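Local coordinates for protein ATP-dependent DNA ligase (Mycobacterium tuberculosis, PDB 6NHX) that joins breaks in double-stranded DNA at the expense of ATP and, as part of LigD with Ku, repairs double-strand breaks by non-homologous end joining, at residues L37-L48 with Y60-A71; G207-I215 with G225-L236. The protein carries 1 engineered substitution. All blocks are in the same frame, centred on the assembly; numbering follows the deposited sequence.

Overall arrangement
The two contacts lie in different parts of the ligase. Interaction 1 belongs to the nucleotidyltransferase part, where residues 60-71 pack on the hairpin at the edge of an antiparallel sheet; interaction 2 belongs to the C-terminal OB-fold region, where 207-215 pairs with 225-228 and the chain then climbs into helix 235-243. Their centres are 35 Å apart, and the nearest atoms are separated by about 10 Å without touching. In sequence they follow in series, the first closing before the second opens. Neither lies at the ATP pocket, although the L37 side chain of interaction 1 stands about 11 Å from the bound nucleotide.

Interaction 1: L37-L48 with Y60-A71; sequences LLVEADHGAVRL and YPQLRALAEDLA
The hairpin of strands 35-42 and 45-50, closed by a type I' turn from D42 to A45, forms the edge of the antiparallel sheet in the nucleotidyltransferase part, and residues 60-71 pack across one of its faces. At one end, L37 CD1 sits over the centre of the Y60 ring, 4.2 Å from its centroid and 6° off the normal, a CH-pi contact; the same methyl meets L63 CD1 tip to tip at 3.7 Å. L48 CD1 reaches Y60 CB obliquely. In the middle, V46 CG2, anti to its carbonyl carbon, and A41 CB each lie 3.5 Å from A67 CB. Alanine's short side chain suits position 67, where two methyls close in so tightly, while L66 CD1 fills in against V39 CG1. At the turn, G44, with positive phi, brings its CA to 3.6 Å from A67 O in a CA-H...O contact. No direct hydrogen bond joins the segments. Instead, waters link H43 N to A71 O and V46 N to R64 O; a third, at G44 N, is modelled unusually close to L70 O. Apolar side chains thus supply the adhesion, and water serves backbone groups of the turn and, at V46, of the edge strand.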
loop_
_atom_site.group_PDB
_atom_site.type_symbol
_atom_site.label_atom_id
_atom_site.label_comp_id
_atom_site.label_asym_id
_atom_site.label_seq_id
_atom_site.Cartn_x
_atom_site.Cartn_y
_atom_site.Cartn_z
ATOM N N LEU A 37 0.649 6.270 7.860
ATOM C CA LEU A 37 1.273 6.999 8.954
ATOM C C LEU A 37 0.263 7.909 9.630
ATOM O O LEU A 37 -0.534 8.573 8.963
ATOM C CB LEU A 37 2.430 7.875 8.475
ATOM C CG LEU A 37 3.707 7.156 8.049
ATOM C CD1 LEU A 37 4.771 8.171 7.681
ATOM C CD2 LEU A 37 4.211 6.199 9.130
ATOM N N LEU A 38 0.318 7.943 10.957
ATOM C CA LEU A 38 -0.281 9.016 11.740
ATOM C C LEU A 38 0.831 10.002 12.065
ATOM O O LEU A 38 1.928 9.598 12.472
ATOM C CB LEU A 38 -0.926 8.482 13.023
ATOM C CG LEU A 38 -2.098 7.511 12.798
ATOM C CD1 LEU A 38 -2.613 7.004 14.130
ATOM C CD2 LEU A 38 -3.230 8.162 12.009
ATOM N N VAL A 39 0.554 11.286 11.873
ATOM C CA VAL A 39 1.573 12.329 11.955
ATOM C C VAL A 39 1.132 13.364 12.982
ATOM O O VAL A 39 0.057 13.959 12.844
ATOM C CB VAL A 39 1.791 13.003 10.595
ATOM C CG1 VAL A 39 2.777 14.183 10.716
ATOM C CG2 VAL A 39 2.250 11.976 9.553
ATOM N N GLU A 40 1.957 13.584 13.995
ATOM C CA GLU A 40 1.731 14.641 14.967
ATOM C C GLU A 40 2.719 15.759 14.680
ATOM O O GLU A 40 3.930 15.536 14.721
ATOM C CB GLU A 40 1.952 14.115 16.382
ATOM C CG GLU A 40 1.759 15.150 17.470
ATOM C CD GLU A 40 2.291 14.646 18.778
ATOM O OE1 GLU A 40 1.474 14.311 19.652
ATOM O OE2 GLU A 40 3.531 14.562 18.923
ATOM N N ALA A 41 2.207 16.949 14.386
ATOM C CA ALA A 41 3.039 18.136 14.207
ATOM C C ALA A 41 2.781 19.106 15.354
ATOM O O ALA A 41 1.633 19.503 15.576
ATOM C CB ALA A 41 2.697 18.797 12.871
ATOM N N ASP A 42 3.842 19.482 16.072
ATOM C CA ASP A 42 3.742 20.417 17.185
ATOM C C ASP A 42 5.054 21.181 17.273
ATOM O O ASP A 42 6.125 20.568 17.235
ATOM C CB ASP A 42 3.512 19.662 18.497
ATOM C CG ASP A 42 3.025 20.568 19.618
ATOM O OD1 ASP A 42 2.673 21.734 19.340
ATOM O OD2 ASP A 42 2.996 20.109 20.775
ATOM N N HIS A 43 4.966 22.508 17.387
ATOM C CA HIS A 43 6.147 23.365 17.543
ATOM C C HIS A 43 7.162 23.131 16.427
ATOM O O HIS A 43 8.376 23.122 16.648
ATOM C CB HIS A 43 6.775 23.215 18.930
ATOM C CG HIS A 43 6.050 23.971 20.000
ATOM N ND1 HIS A 43 4.900 23.499 20.596
ATOM C CD2 HIS A 43 6.304 25.173 20.573
ATOM C CE1 HIS A 43 4.479 24.373 21.493
ATOM N NE2 HIS A 43 5.314 25.398 21.498
ATOM N N GLY A 44 6.653 22.936 15.211
ATOM C CA GLY A 44 7.488 22.666 14.062
ATOM C C GLY A 44 8.099 21.284 14.017
ATOM O O GLY A 44 8.761 20.953 13.027
ATOM N N ALA A 45 7.903 20.468 15.048
ATOM C CA ALA A 45 8.474 19.134 15.112
ATOM C C ALA A 45 7.423 18.096 14.747
ATOM O O ALA A 45 6.229 18.270 15.006
ATOM C CB ALA A 45 9.024 18.836 16.507
ATOM N N VAL A 46 7.883 17.006 14.148
ATOM C CA VAL A 46 7.004 15.952 13.663
ATOM C C VAL A 46 7.314 14.663 14.411
ATOM O O VAL A 46 8.480 14.357 14.680
ATOM C CB VAL A 46 7.162 15.764 12.138
ATOM C CG1 VAL A 46 6.635 14.428 11.703
ATOM C CG2 VAL A 46 6.437 16.860 11.395
ATOM N N ARG A 47 6.263 13.914 14.754
ATOM C CA ARG A 47 6.378 12.563 15.285
ATOM C C ARG A 47 5.451 11.649 14.499
ATOM O O ARG A 47 4.382 12.069 14.042
ATOM C CB ARG A 47 6.017 12.507 16.765
ATOM C CG ARG A 47 6.920 13.390 17.606
ATOM C CD ARG A 47 6.466 13.465 19.041
ATOM N NE ARG A 47 6.461 12.162 19.697
ATOM C CZ ARG A 47 5.384 11.611 20.240
ATOM N NH1 ARG A 47 4.222 12.243 20.189
ATOM N NH2 ARG A 47 5.466 10.431 20.835
ATOM N N LEU A 48 5.869 10.389 14.337
ATOM C CA LEU A 48 5.218 9.469 13.412
ATOM C C LEU A 48 4.849 8.162 14.097
ATOM O O LEU A 48 5.623 7.623 14.894
ATOM C CB LEU A 48 6.135 9.167 12.229
ATOM C CG LEU A 48 6.684 10.372 11.464
ATOM C CD1 LEU A 48 7.702 9.913 10.434
ATOM C CD2 LEU A 48 5.569 11.152 10.789
ATOM N N TYR A 60 11.842 8.044 8.980
ATOM C CA TYR A 60 11.449 8.973 7.920
ATOM C C TYR A 60 12.041 10.351 8.165
ATOM O O TYR A 60 11.321 11.296 8.514
ATOM C CB TYR A 60 9.928 9.068 7.799
ATOM C CG TYR A 60 9.233 7.764 7.514
ATOM C CD1 TYR A 60 8.948 7.387 6.209
ATOM C CD2 TYR A 60 8.854 6.911 8.546
ATOM C CE1 TYR A 60 8.301 6.201 5.935
ATOM C CE2 TYR A 60 8.202 5.718 8.279
ATOM C CZ TYR A 60 7.935 5.370 6.969
ATOM O OH TYR A 60 7.287 4.190 6.685
ATOM N N PRO A 61 13.355 10.509 7.970
ATOM C CA PRO A 61 13.946 11.854 8.049
ATOM C C PRO A 61 13.466 12.786 6.953
ATOM O O PRO A 61 13.525 14.008 7.134
ATOM C CB PRO A 61 15.452 11.584 7.933
ATOM C CG PRO A 61 15.526 10.315 7.148
ATOM C CD PRO A 61 14.361 9.489 7.622
ATOM N N GLN A 62 12.997 12.246 5.823
ATOM C CA GLN A 62 12.430 13.083 4.771
ATOM C C GLN A 62 11.256 13.903 5.285
ATOM O O GLN A 62 11.022 15.020 4.809
ATOM C CB GLN A 62 11.957 12.210 3.607
ATOM C CG GLN A 62 13.053 11.449 2.878
ATOM C CD GLN A 62 13.226 10.039 3.406
ATOM O OE1 GLN A 62 12.705 9.691 4.470
ATOM N NE2 GLN A 62 13.953 9.213 2.659
ATOM N N LEU A 63 10.514 13.375 6.254
ATOM C CA LEU A 63 9.292 13.998 6.735
ATOM C C LEU A 63 9.520 14.917 7.924
ATOM O O LEU A 63 8.545 15.366 8.537
ATOM C CB LEU A 63 8.258 12.924 7.088
ATOM C CG LEU A 63 7.903 11.955 5.956
ATOM C CD1 LEU A 63 6.766 11.052 6.390
ATOM C CD2 LEU A 63 7.540 12.715 4.691
ATOM N N ARG A 64 10.780 15.205 8.265
ATOM C CA ARG A 64 11.055 16.130 9.359
ATOM C C ARG A 64 10.585 17.534 9.022
ATOM O O ARG A 64 10.114 18.267 9.899
ATOM C CB ARG A 64 12.551 16.173 9.653
ATOM C CG ARG A 64 13.101 14.927 10.276
ATOM C CD ARG A 64 14.554 15.133 10.624
ATOM N NE ARG A 64 15.147 13.909 11.139
ATOM C CZ ARG A 64 16.412 13.565 10.948
ATOM N NH1 ARG A 64 17.213 14.356 10.248
ATOM N NH2 ARG A 64 16.868 12.427 11.448
ATOM N N ALA A 65 10.726 17.931 7.760
ATOM C CA ALA A 65 10.348 19.268 7.321
ATOM C C ALA A 65 8.846 19.431 7.150
ATOM O O ALA A 65 8.400 20.535 6.817
ATOM C CB ALA A 65 11.056 19.606 6.006
ATOM N N LEU A 66 8.068 18.365 7.364
ATOM C CA LEU A 66 6.625 18.419 7.160
ATOM C C LEU A 66 5.990 19.570 7.926
ATOM O O LEU A 66 5.177 20.320 7.378
ATOM C CB LEU A 66 6.000 17.091 7.591
ATOM C CG LEU A 66 5.229 16.244 6.580
ATOM C CD1 LEU A 66 4.562 15.079 7.298
ATOM C CD2 LEU A 66 4.198 17.083 5.852
ATOM N N ALA A 67 6.351 19.725 9.197
ATOM C CA ALA A 67 5.734 20.730 10.052
ATOM C C ALA A 67 6.491 22.047 10.092
ATOM O O ALA A 67 6.057 22.960 10.797
ATOM C CB ALA A 67 5.585 20.209 11.482
ATOM N N GLU A 68 7.612 22.172 9.376
ATOM C CA GLU A 68 8.325 23.446 9.376
ATOM C C GLU A 68 7.448 24.567 8.829
ATOM O O GLU A 68 7.633 25.736 9.190
ATOM C CB GLU A 68 9.630 23.325 8.588
ATOM C CG GLU A 68 9.507 23.709 7.126
ATOM C CD GLU A 68 10.832 24.090 6.496
ATOM O OE1 GLU A 68 10.848 25.030 5.671
ATOM O OE2 GLU A 68 11.853 23.446 6.820
ATOM N N ASP A 69 6.488 24.226 7.969
ATOM C CA ASP A 69 5.471 25.160 7.504
ATOM C C ASP A 69 4.313 25.283 8.487
ATOM O O ASP A 69 3.562 26.262 8.427
ATOM C CB ASP A 69 4.929 24.665 6.157
ATOM C CG ASP A 69 4.397 25.785 5.283
ATOM O OD1 ASP A 69 3.445 26.475 5.700
ATOM O OD2 ASP A 69 4.927 25.967 4.168
ATOM N N LEU A 70 4.148 24.307 9.383
ATOM C CA LEU A 70 3.054 24.274 10.345
ATOM C C LEU A 70 3.497 24.708 11.733
ATOM O O LEU A 70 2.900 24.290 12.730
ATOM C CB LEU A 70 2.466 22.865 10.427
ATOM C CG LEU A 70 1.835 22.236 9.192
ATOM C CD1 LEU A 70 1.659 20.747 9.420
ATOM C CD2 LEU A 70 0.504 22.894 8.906
ATOM N N ALA A 71 4.530 25.552 11.818
ATOM C CA ALA A 71 5.223 25.749 13.087
ATOM C C ALA A 71 4.309 26.301 14.174
ATOM O O ALA A 71 4.535 26.036 15.360
ATOM C CB ALA A 71 6.451 26.639 12.891
HETATM O O HOH W 1 3.184 24.781 17.459
HETATM O O HOH W 2 3.816 22.349 13.998
HETATM O O HOH W 3 10.611 17.510 12.851
#

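Interaction 2: G207-I215 with G225-L236; sequences GVGSLLMGI and GRVGTGLSEREL
R226 and L212 lie side by side, pointing the same way, on one face of the antiparallel hairpin 208-217/220-228 in the OB-fold region. R226 starts with CG anti to its backbone N (chi1 173°) and bends at chi3, which brings its guanidinium over the neighbouring strand. There L212 CD1 lies above one face of the group, offset toward the rim, while S210 OG meets the edge: R226 NH1 donates to it over 3.0 Å, nearly in the guanidinium plane. A small serine hydroxyl suits this site, because the arginine's CG and CD also pass close to its CB. On the other face, M213 crosses V227 at about a right angle, its SD 3.7 Å from V227 CB, and its chain bends at chi3 (-64°), laying CE against the G225 carbonyl. The backbone of G225 (phi 121°) would jam a CB against the preceding carbonyl O, and the methyl packs on bare main chain. L211 CB rests against V227 CG1 at 3.8 Å on this face. L211 and V227 exchange backbone bonds, with V227 N to L211 O at 2.8 Å, and M213 N donates to G225 O. Past the strand, T229 carries the pairing onward: its OG1 donates to V208 O at 3.0 Å, in the carbonyl plane, and its N to G209 O. G209 and S210 form a classic beta bulge in strand 208-217, opposite R200 of strand 190-201. From helix 235-243, L236 CB packs on V208 N, a buried amide without a hydrogen-bond partner, and L239 touches L211 and T229; L211 also reaches W292 of strand 291-295.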
loop_
_atom_site.group_PDB
_atom_site.type_symbol
_atom_site.label_atom_id
_atom_site.label_comp_id
_atom_site.label_asym_id
_atom_site.label_seq_id
_atom_site.Cartn_x
_atom_site.Cartn_y
_atom_site.Cartn_z
ATOM N N GLY A 207 20.487 -7.622 -11.489
ATOM C CA GLY A 207 19.784 -7.900 -10.252
ATOM C C GLY A 207 18.773 -9.030 -10.356
ATOM O O GLY A 207 19.107 -10.108 -10.825
ATOM N N VAL A 208 17.541 -8.779 -9.919
ATOM C CA VAL A 208 16.479 -9.781 -9.868
ATOM C C VAL A 208 15.486 -9.432 -10.967
ATOM O O VAL A 208 14.636 -8.554 -10.791
ATOM C CB VAL A 208 15.789 -9.822 -8.500
ATOM C CG1 VAL A 208 14.642 -10.833 -8.505
ATOM C CG2 VAL A 208 16.779 -10.155 -7.414
ATOM N N GLY A 209 15.568 -10.134 -12.097
ATOM C CA GLY A 209 14.662 -9.847 -13.196
ATOM C C GLY A 209 13.235 -10.273 -12.923
ATOM O O GLY A 209 12.287 -9.580 -13.307
ATOM N N SER A 210 13.056 -11.401 -12.244
ATOM C CA SER A 210 11.729 -11.980 -12.159
ATOM C C SER A 210 11.705 -13.005 -11.038
ATOM O O SER A 210 12.745 -13.482 -10.575
ATOM C CB SER A 210 11.343 -12.642 -13.482
ATOM O OG SER A 210 12.303 -13.622 -13.842
ATOM N N LEU A 211 10.493 -13.337 -10.624
ATOM C CA LEU A 211 10.261 -14.249 -9.521
ATOM C C LEU A 211 9.340 -15.349 -10.007
ATOM O O LEU A 211 8.400 -15.100 -10.770
ATOM C CB LEU A 211 9.617 -13.530 -8.340
ATOM C CG LEU A 211 10.491 -12.431 -7.739
ATOM C CD1 LEU A 211 9.681 -11.626 -6.783
ATOM C CD2 LEU A 211 11.667 -13.030 -7.025
ATOM N N LEU A 212 9.618 -16.560 -9.553
ATOM C CA LEU A 212 8.813 -17.723 -9.877
ATOM C C LEU A 212 7.879 -17.947 -8.692
ATOM O O LEU A 212 8.344 -18.204 -7.576
ATOM C CB LEU A 212 9.720 -18.929 -10.129
ATOM C CG LEU A 212 10.562 -18.890 -11.422
ATOM C CD1 LEU A 212 9.724 -18.535 -12.644
ATOM C CD2 LEU A 212 11.785 -17.963 -11.330
ATOM N N MET A 213 6.575 -17.817 -8.937
ATOM C CA MET A 213 5.530 -17.760 -7.926
ATOM C C MET A 213 4.857 -19.109 -7.762
ATOM O O MET A 213 4.737 -19.875 -8.723
ATOM C CB MET A 213 4.429 -16.793 -8.377
ATOM C CG MET A 213 4.870 -15.378 -8.700
ATOM S SD MET A 213 3.462 -14.475 -9.397
ATOM C CE MET A 213 3.181 -15.379 -10.912
ATOM N N GLY A 214 4.348 -19.363 -6.557
ATOM C CA GLY A 214 3.546 -20.554 -6.345
ATOM C C GLY A 214 2.471 -20.383 -5.284
ATOM O O GLY A 214 2.540 -19.474 -4.440
ATOM N N ILE A 215 1.495 -21.271 -5.340
ATOM C CA ILE A 215 0.455 -21.377 -4.314
ATOM C C ILE A 215 0.732 -22.656 -3.527
ATOM O O ILE A 215 0.843 -23.724 -4.134
ATOM C CB ILE A 215 -0.952 -21.439 -4.940
ATOM C CG1 ILE A 215 -1.224 -20.214 -5.814
ATOM C CG2 ILE A 215 -2.019 -21.591 -3.861
ATOM C CD1 ILE A 215 -1.263 -18.893 -5.069
ATOM N N GLY A 225 3.461 -19.073 -12.269
ATOM C CA GLY A 225 4.032 -18.285 -13.341
ATOM C C GLY A 225 5.207 -17.447 -12.880
ATOM O O GLY A 225 5.531 -17.347 -11.697
ATOM N N ARG A 226 5.859 -16.860 -13.869
ATOM C CA ARG A 226 6.912 -15.898 -13.627
ATOM C C ARG A 226 6.301 -14.509 -13.574
ATOM O O ARG A 226 5.457 -14.158 -14.405
ATOM C CB ARG A 226 7.927 -15.961 -14.765
ATOM C CG ARG A 226 8.977 -14.883 -14.687
ATOM C CD ARG A 226 9.755 -14.753 -15.985
ATOM N NE ARG A 226 10.147 -16.060 -16.494
ATOM C CZ ARG A 226 11.158 -16.773 -16.015
ATOM N NH1 ARG A 226 11.898 -16.306 -15.019
ATOM N NH2 ARG A 226 11.433 -17.959 -16.539
ATOM N N VAL A 227 6.715 -13.728 -12.583
ATOM C CA VAL A 227 6.309 -12.331 -12.456
ATOM C C VAL A 227 7.548 -11.467 -12.606
ATOM O O VAL A 227 8.518 -11.619 -11.855
ATOM C CB VAL A 227 5.548 -12.033 -11.146
ATOM C CG1 VAL A 227 6.402 -12.245 -9.905
ATOM C CG2 VAL A 227 4.969 -10.613 -11.176
ATOM N N GLY A 228 7.532 -10.581 -13.594
ATOM C CA GLY A 228 8.608 -9.618 -13.717
ATOM C C GLY A 228 8.567 -8.630 -12.565
ATOM O O GLY A 228 7.500 -8.279 -12.057
ATOM N N THR A 229 9.748 -8.185 -12.139
ATOM C CA THR A 229 9.825 -7.226 -11.042
ATOM C C THR A 229 9.545 -5.796 -11.486
ATOM O O THR A 229 9.173 -4.968 -10.650
ATOM C CB THR A 229 11.196 -7.284 -10.359
ATOM O OG1 THR A 229 12.210 -6.864 -11.283
ATOM C CG2 THR A 229 11.501 -8.696 -9.869
ATOM N N GLY A 230 9.699 -5.493 -12.770
ATOM C CA GLY A 230 9.588 -4.137 -13.281
ATOM C C GLY A 230 10.939 -3.477 -13.380
ATOM O O GLY A 230 11.175 -2.668 -14.280
ATOM N N LEU A 231 11.833 -3.813 -12.446
ATOM C CA LEU A 231 13.230 -3.388 -12.412
ATOM C C LEU A 231 13.407 -1.952 -11.941
ATOM O O LEU A 231 13.175 -1.005 -12.692
ATOM C CB LEU A 231 13.951 -3.625 -13.747
ATOM C CG LEU A 231 13.954 -5.047 -14.316
ATOM C CD1 LEU A 231 14.704 -5.107 -15.639
ATOM C CD2 LEU A 231 14.550 -6.039 -13.328
ATOM N N SER A 232 13.812 -1.786 -10.691
ATOM C CA SER A 232 14.368 -0.532 -10.217
ATOM C C SER A 232 15.882 -0.515 -10.255
ATOM O O SER A 232 16.482 0.542 -10.020
ATOM C CB SER A 232 13.873 -0.232 -8.792
ATOM O OG SER A 232 14.863 0.483 -8.056
ATOM N N GLU A 233 16.498 -1.675 -10.481
ATOM C CA GLU A 233 17.920 -1.903 -10.238
ATOM C C GLU A 233 18.290 -1.639 -8.781
ATOM O O GLU A 233 19.460 -1.757 -8.390
ATOM C CB GLU A 233 18.829 -1.125 -11.196
ATOM C CG GLU A 233 18.593 -1.465 -12.652
ATOM C CD GLU A 233 19.486 -0.656 -13.576
ATOM O OE1 GLU A 233 20.326 0.120 -13.062
ATOM O OE2 GLU A 233 19.351 -0.784 -14.811
ATOM N N ARG A 234 17.294 -1.282 -7.974
ATOM C CA ARG A 234 17.401 -1.284 -6.526
ATOM C C ARG A 234 16.377 -2.203 -5.884
ATOM O O ARG A 234 16.663 -2.798 -4.837
ATOM C CB ARG A 234 17.245 0.142 -5.976
ATOM C CG ARG A 234 16.773 0.208 -4.542
ATOM C CD ARG A 234 17.649 1.102 -3.672
ATOM N NE ARG A 234 17.491 0.797 -2.251
ATOM C CZ ARG A 234 18.384 1.111 -1.319
ATOM N NH1 ARG A 234 19.496 1.748 -1.658
ATOM N NH2 ARG A 234 18.161 0.802 -0.047
ATOM N N GLU A 235 15.200 -2.348 -6.510
ATOM C CA GLU A 235 14.327 -3.469 -6.183
ATOM C C GLU A 235 15.121 -4.756 -6.107
ATOM O O GLU A 235 14.888 -5.582 -5.220
ATOM C CB GLU A 235 13.273 -3.653 -7.276
ATOM C CG GLU A 235 12.077 -2.748 -7.199
ATOM C CD GLU A 235 11.265 -2.779 -8.480
ATOM O OE1 GLU A 235 10.671 -3.836 -8.771
ATOM O OE2 GLU A 235 11.214 -1.754 -9.197
ATOM N N LEU A 236 16.091 -4.909 -7.006
ATOM C CA LEU A 236 16.797 -6.163 -7.213
ATOM C C LEU A 236 17.874 -6.367 -6.155
ATOM O O LEU A 236 17.991 -7.455 -5.583
ATOM C CB LEU A 236 17.415 -6.131 -8.607
ATOM C CG LEU A 236 16.646 -5.382 -9.713
ATOM C CD1 LEU A 236 17.342 -5.591 -11.044
ATOM C CD2 LEU A 236 15.155 -5.749 -9.811
#